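Long-range contact in mucin-like protocadherin (Homo sapiens, PDB 6OAE), which probably acts as an intermicrovillar adhesion molecule, forming calcium-dependent heterophilic complexes with CDHR2 through its extracellular cadherin repeats, the first two of which are present here: residues Asp92-Thr104 against Leu179-His193. Residues are numbered along the deposited sequence; the frame is centred on the assembly and turned at random.
Sequences DVNDNAPEFPFKT and LLVRDTPGENVEPSH. With CA (calcium ion), chain C; CA (calcium ion), chain E; CA (calcium ion), chain D.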
loop_
_atom_site.group_PDB
_atom_site.type_symbol
_atom_site.label_atom_id
_atom_site.label_comp_id
_atom_site.label_asym_id
_atom_site.label_seq_id
_atom_site.Cartn_x
_atom_site.Cartn_y
_atom_site.Cartn_z
ATOM N N ASP A 92 3.748 4.064 7.187
ATOM C CA ASP A 92 3.189 3.883 5.830
ATOM C C ASP A 92 2.558 5.196 5.365
ATOM O O ASP A 92 1.883 5.905 6.180
ATOM C CB ASP A 92 2.187 2.727 5.779
ATOM C CG ASP A 92 1.637 2.521 4.380
ATOM O OD1 ASP A 92 2.445 2.630 3.389
ATOM O OD2 ASP A 92 0.402 2.301 4.272
ATOM N N VAL A 93 2.788 5.510 4.102
ATOM C CA VAL A 93 2.179 6.632 3.346
ATOM C C VAL A 93 1.393 5.992 2.192
ATOM O O VAL A 93 1.811 4.906 1.698
ATOM C CB VAL A 93 3.277 7.602 2.865
ATOM C CG1 VAL A 93 2.792 8.565 1.780
ATOM C CG2 VAL A 93 3.885 8.372 4.042
ATOM N N ASN A 94 0.293 6.612 1.784
ATOM C CA ASN A 94 -0.462 6.183 0.579
ATOM C C ASN A 94 0.348 6.648 -0.633
ATOM O O ASN A 94 0.056 7.739 -1.169
ATOM C CB ASN A 94 -1.913 6.701 0.620
ATOM C CG ASN A 94 -2.704 6.260 -0.592
ATOM O OD1 ASN A 94 -2.230 5.421 -1.347
ATOM N ND2 ASN A 94 -3.892 6.824 -0.785
ATOM N N ASP A 95 1.356 5.872 -1.042
ATOM C CA ASP A 95 2.324 6.268 -2.099
ATOM C C ASP A 95 2.224 5.347 -3.331
ATOM O O ASP A 95 3.046 5.528 -4.264
ATOM C CB ASP A 95 3.757 6.338 -1.539
ATOM C CG ASP A 95 4.351 5.048 -1.007
ATOM O OD1 ASP A 95 3.582 4.152 -0.615
ATOM O OD2 ASP A 95 5.625 4.940 -0.966
ATOM N N ASN A 96 1.260 4.420 -3.356
ATOM C CA ASN A 96 1.029 3.461 -4.463
ATOM C C ASN A 96 -0.410 3.614 -4.956
ATOM O O ASN A 96 -1.318 3.842 -4.126
ATOM C CB ASN A 96 1.339 2.024 -4.032
ATOM C CG ASN A 96 2.823 1.819 -3.795
ATOM O OD1 ASN A 96 3.575 1.568 -4.729
ATOM N ND2 ASN A 96 3.251 1.925 -2.556
ATOM N N ALA A 97 -0.604 3.521 -6.272
ATOM C CA ALA A 97 -1.935 3.606 -6.915
ATOM C C ALA A 97 -2.479 2.188 -7.066
ATOM O O ALA A 97 -1.717 1.234 -7.267
ATOM C CB ALA A 97 -1.845 4.325 -8.241
ATOM N N PRO A 98 -3.809 1.982 -6.945
ATOM C CA PRO A 98 -4.384 0.677 -7.241
ATOM C C PRO A 98 -4.282 0.476 -8.755
ATOM O O PRO A 98 -4.311 1.436 -9.504
ATOM C CB PRO A 98 -5.832 0.763 -6.726
ATOM C CG PRO A 98 -6.147 2.255 -6.772
ATOM C CD PRO A 98 -4.822 2.955 -6.522
ATOM N N GLU A 99 -4.125 -0.779 -9.162
ATOM C CA GLU A 99 -3.993 -1.160 -10.578
ATOM C C GLU A 99 -4.898 -2.350 -10.845
ATOM O O GLU A 99 -4.852 -3.305 -10.056
ATOM C CB GLU A 99 -2.545 -1.528 -10.886
ATOM C CG GLU A 99 -1.606 -0.348 -10.835
ATOM C CD GLU A 99 -0.134 -0.728 -10.850
ATOM O OE1 GLU A 99 0.173 -1.863 -11.250
ATOM O OE2 GLU A 99 0.688 0.117 -10.453
ATOM N N PHE A 100 -5.696 -2.267 -11.901
ATOM C CA PHE A 100 -6.460 -3.415 -12.431
ATOM C C PHE A 100 -5.503 -4.229 -13.283
ATOM O O PHE A 100 -4.642 -3.639 -13.933
ATOM C CB PHE A 100 -7.622 -2.963 -13.295
ATOM C CG PHE A 100 -8.771 -2.332 -12.556
ATOM C CD1 PHE A 100 -9.576 -3.101 -11.723
ATOM C CD2 PHE A 100 -9.067 -0.984 -12.727
ATOM C CE1 PHE A 100 -10.655 -2.530 -11.067
ATOM C CE2 PHE A 100 -10.147 -0.414 -12.065
ATOM C CZ PHE A 100 -10.938 -1.188 -11.247
ATOM N N PRO A 101 -5.593 -5.577 -13.283
ATOM C CA PRO A 101 -4.825 -6.396 -14.239
ATOM C C PRO A 101 -5.384 -6.448 -15.683
ATOM O O PRO A 101 -4.907 -7.264 -16.466
ATOM C CB PRO A 101 -4.854 -7.759 -13.538
ATOM C CG PRO A 101 -6.209 -7.798 -12.852
ATOM C CD PRO A 101 -6.366 -6.386 -12.321
ATOM N N PHE A 102 -6.348 -5.583 -16.033
ATOM C CA PHE A 102 -6.932 -5.435 -17.391
ATOM C C PHE A 102 -7.300 -3.976 -17.635
ATOM O O PHE A 102 -7.492 -3.218 -16.625
ATOM C CB PHE A 102 -8.181 -6.323 -17.530
ATOM C CG PHE A 102 -9.268 -5.997 -16.535
ATOM C CD1 PHE A 102 -9.216 -6.497 -15.240
ATOM C CD2 PHE A 102 -10.323 -5.173 -16.885
ATOM C CE1 PHE A 102 -10.202 -6.179 -14.313
ATOM C CE2 PHE A 102 -11.312 -4.867 -15.957
ATOM C CZ PHE A 102 -11.248 -5.373 -14.682
ATOM N N LYS A 103 -7.433 -3.591 -18.909
ATOM C CA LYS A 103 -7.860 -2.233 -19.340
ATOM C C LYS A 103 -9.334 -2.276 -19.760
ATOM O O LYS A 103 -10.138 -1.501 -19.230
ATOM C CB LYS A 103 -7.012 -1.734 -20.509
ATOM C CG LYS A 103 -5.520 -1.611 -20.237
ATOM C CD LYS A 103 -4.704 -1.431 -21.529
ATOM C CE LYS A 103 -3.213 -1.506 -21.294
ATOM N NZ LYS A 103 -2.760 -0.375 -20.457
ATOM N N THR A 104 -9.650 -3.129 -20.724
ATOM C CA THR A 104 -11.024 -3.390 -21.222
ATOM C C THR A 104 -11.173 -4.901 -21.354
ATOM O O THR A 104 -10.237 -5.542 -21.889
ATOM C CB THR A 104 -11.339 -2.730 -22.568
ATOM O OG1 THR A 104 -11.154 -1.311 -22.522
ATOM C CG2 THR A 104 -12.762 -3.019 -22.999
ATOM N N LEU A 179 -15.500 0.742 -14.714
ATOM C CA LEU A 179 -15.201 0.271 -13.351
ATOM C C LEU A 179 -14.091 1.165 -12.807
ATOM O O LEU A 179 -13.016 1.189 -13.422
ATOM C CB LEU A 179 -14.777 -1.194 -13.401
ATOM C CG LEU A 179 -14.509 -1.834 -12.042
ATOM C CD1 LEU A 179 -15.739 -1.828 -11.148
ATOM C CD2 LEU A 179 -14.000 -3.233 -12.240
ATOM N N LEU A 180 -14.367 1.884 -11.723
ATOM C CA LEU A 180 -13.384 2.769 -11.055
ATOM C C LEU A 180 -12.963 2.119 -9.756
ATOM O O LEU A 180 -13.807 1.496 -9.097
ATOM C CB LEU A 180 -13.998 4.132 -10.742
ATOM C CG LEU A 180 -14.740 4.811 -11.884
ATOM C CD1 LEU A 180 -15.270 6.162 -11.423
ATOM C CD2 LEU A 180 -13.843 4.973 -13.090
ATOM N N VAL A 181 -11.709 2.297 -9.375
ATOM C CA VAL A 181 -11.274 1.889 -8.022
ATOM C C VAL A 181 -10.483 3.060 -7.455
ATOM O O VAL A 181 -9.745 3.691 -8.237
ATOM C CB VAL A 181 -10.472 0.574 -8.035
ATOM C CG1 VAL A 181 -9.166 0.684 -8.827
ATOM C CG2 VAL A 181 -10.222 0.081 -6.624
ATOM N N ARG A 182 -10.651 3.343 -6.169
ATOM C CA ARG A 182 -9.812 4.335 -5.452
ATOM C C ARG A 182 -9.343 3.672 -4.161
ATOM O O ARG A 182 -10.005 2.695 -3.711
ATOM C CB ARG A 182 -10.553 5.664 -5.244
ATOM C CG ARG A 182 -11.794 5.560 -4.382
ATOM C CD ARG A 182 -12.431 6.879 -3.959
ATOM N NE ARG A 182 -13.524 6.579 -3.033
ATOM C CZ ARG A 182 -14.782 6.268 -3.373
ATOM N NH1 ARG A 182 -15.176 6.222 -4.639
ATOM N NH2 ARG A 182 -15.665 6.011 -2.426
ATOM N N ASP A 183 -8.257 4.189 -3.576
ATOM C CA ASP A 183 -7.637 3.606 -2.356
ATOM C C ASP A 183 -8.000 4.435 -1.114
ATOM O O ASP A 183 -7.318 4.287 -0.115
ATOM C CB ASP A 183 -6.132 3.462 -2.548
ATOM C CG ASP A 183 -5.392 4.739 -2.912
ATOM O OD1 ASP A 183 -6.021 5.840 -2.926
ATOM O OD2 ASP A 183 -4.191 4.607 -3.207
ATOM N N THR A 184 -9.033 5.280 -1.191
ATOM C CA THR A 184 -9.541 6.098 -0.062
ATOM C C THR A 184 -11.062 6.036 -0.038
ATOM O O THR A 184 -11.704 5.940 -1.081
ATOM C CB THR A 184 -9.056 7.549 -0.162
ATOM O OG1 THR A 184 -9.585 8.146 -1.356
ATOM C CG2 THR A 184 -7.547 7.632 -0.118
ATOM N N PRO A 185 -11.702 6.095 1.143
ATOM C CA PRO A 185 -13.158 6.129 1.200
ATOM C C PRO A 185 -13.719 7.386 0.517
ATOM O O PRO A 185 -14.747 7.289 -0.103
ATOM C CB PRO A 185 -13.501 6.177 2.696
ATOM C CG PRO A 185 -12.224 5.884 3.425
ATOM C CD PRO A 185 -11.076 6.116 2.474
ATOM N N GLY A 186 -13.016 8.515 0.667
ATOM C CA GLY A 186 -13.401 9.835 0.136
ATOM C C GLY A 186 -12.937 10.007 -1.299
ATOM O O GLY A 186 -11.803 9.576 -1.626
ATOM N N GLU A 187 -13.777 10.614 -2.132
ATOM C CA GLU A 187 -13.479 10.834 -3.572
ATOM C C GLU A 187 -12.548 12.037 -3.765
ATOM O O GLU A 187 -11.803 12.034 -4.754
ATOM C CB GLU A 187 -14.770 11.067 -4.351
ATOM C CG GLU A 187 -15.675 9.855 -4.387
ATOM C CD GLU A 187 -16.929 10.065 -5.213
ATOM O OE1 GLU A 187 -17.860 9.230 -5.112
ATOM O OE2 GLU A 187 -16.974 11.074 -5.961
ATOM N N ASN A 188 -12.589 13.021 -2.863
ATOM C CA ASN A 188 -11.964 14.358 -3.071
ATOM C C ASN A 188 -10.833 14.618 -2.075
ATOM O O ASN A 188 -10.436 15.787 -1.956
ATOM C CB ASN A 188 -13.017 15.469 -2.981
ATOM C CG ASN A 188 -14.269 15.152 -3.775
ATOM O OD1 ASN A 188 -15.375 15.332 -3.288
ATOM N ND2 ASN A 188 -14.111 14.669 -4.991
ATOM N N VAL A 189 -10.318 13.592 -1.396
ATOM C CA VAL A 189 -9.211 13.760 -0.401
ATOM C C VAL A 189 -7.861 13.572 -1.110
ATOM O O VAL A 189 -7.852 13.058 -2.247
ATOM C CB VAL A 189 -9.369 12.811 0.799
ATOM C CG1 VAL A 189 -10.708 13.040 1.501
ATOM C CG2 VAL A 189 -9.195 11.343 0.404
ATOM N N GLU A 190 -6.778 13.969 -0.432
ATOM C CA GLU A 190 -5.367 13.928 -0.905
ATOM C C GLU A 190 -4.476 13.369 0.211
ATOM O O GLU A 190 -4.534 13.860 1.331
ATOM C CB GLU A 190 -4.975 15.343 -1.342
ATOM C CG GLU A 190 -5.592 15.729 -2.685
ATOM C CD GLU A 190 -5.932 17.193 -2.923
ATOM O OE1 GLU A 190 -5.942 17.986 -1.951
ATOM O OE2 GLU A 190 -6.200 17.537 -4.095
ATOM N N PRO A 191 -3.636 12.327 -0.012
ATOM C CA PRO A 191 -3.495 11.646 -1.304
ATOM C C PRO A 191 -4.611 10.616 -1.565
ATOM O O PRO A 191 -5.086 9.986 -0.622
ATOM C CB PRO A 191 -2.149 10.928 -1.146
ATOM C CG PRO A 191 -2.132 10.545 0.316
ATOM C CD PRO A 191 -2.786 11.714 1.019
ATOM N N SER A 192 -5.012 10.472 -2.826
ATOM C CA SER A 192 -5.985 9.457 -3.305
ATOM C C SER A 192 -5.624 9.072 -4.742
ATOM O O SER A 192 -5.352 9.961 -5.529
ATOM C CB SER A 192 -7.396 9.947 -3.215
ATOM O OG SER A 192 -8.305 8.941 -3.647
ATOM N N HIS A 193 -5.630 7.790 -5.062
ATOM C CA HIS A 193 -5.264 7.299 -6.406
ATOM C C HIS A 193 -6.443 6.535 -6.976
ATOM O O HIS A 193 -7.058 5.778 -6.214
ATOM C CB HIS A 193 -4.034 6.415 -6.343
ATOM C CG HIS A 193 -2.904 7.039 -5.604
ATOM N ND1 HIS A 193 -2.604 6.666 -4.321
ATOM C CD2 HIS A 193 -2.025 8.014 -5.956
ATOM C CE1 HIS A 193 -1.564 7.373 -3.902
ATOM N NE2 HIS A 193 -1.193 8.214 -4.892
HETATM CA CA CA C . 3.069 2.956 1.274
HETATM CA CA CA E . -2.533 3.268 -2.277
HETATM CA CA CA D . 6.696 3.067 -0.456
HETATM O O HOH W 1 8.639 4.260 -1.231
#
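The calcium-bound linker between cadherin repeats EC1 and EC2, with its DVNDNAPEF sequence, meets EC2 where Asn94 and Asp183 share a calcium ion. Asn94 OD1 binds it at 2.4 Å, Asp183 OD2 at 2.3 Å, and Asn96 lends its carbonyl O; Asp129, Asp131 and Asp134 complete the site. Asn94, its side chain extended away from the backbone N (chi1 -179°), also directs ND2 to Asp183 OD1 (3.2 Å, 165°), in its own amide plane but from above the carboxylate. His193 N reaches that oxygen from the opposite face. His193 ND1, with the acceptor in its ring plane, donates to the syn lone pair of Asp183 OD2 at 2.8 Å, so three N-H groups and the metal fix the carboxylate's rotation. Replacing His193 by an alanine is likely to leave OD2 without its ring donor and to open a gap beside Ala97 and Pro98, whose CD lies 3.6 Å from His193 CB. Farther along, Phe100 reaches strand 174-182, its CZ 3.5 Å from Val181 CG1 and its CE1 3.6 Å from Leu179 CD2. Calcium is thus likely to offset the repulsion expected among the gathered carboxylates, while apolar contacts seat the linker's continuation on EC2.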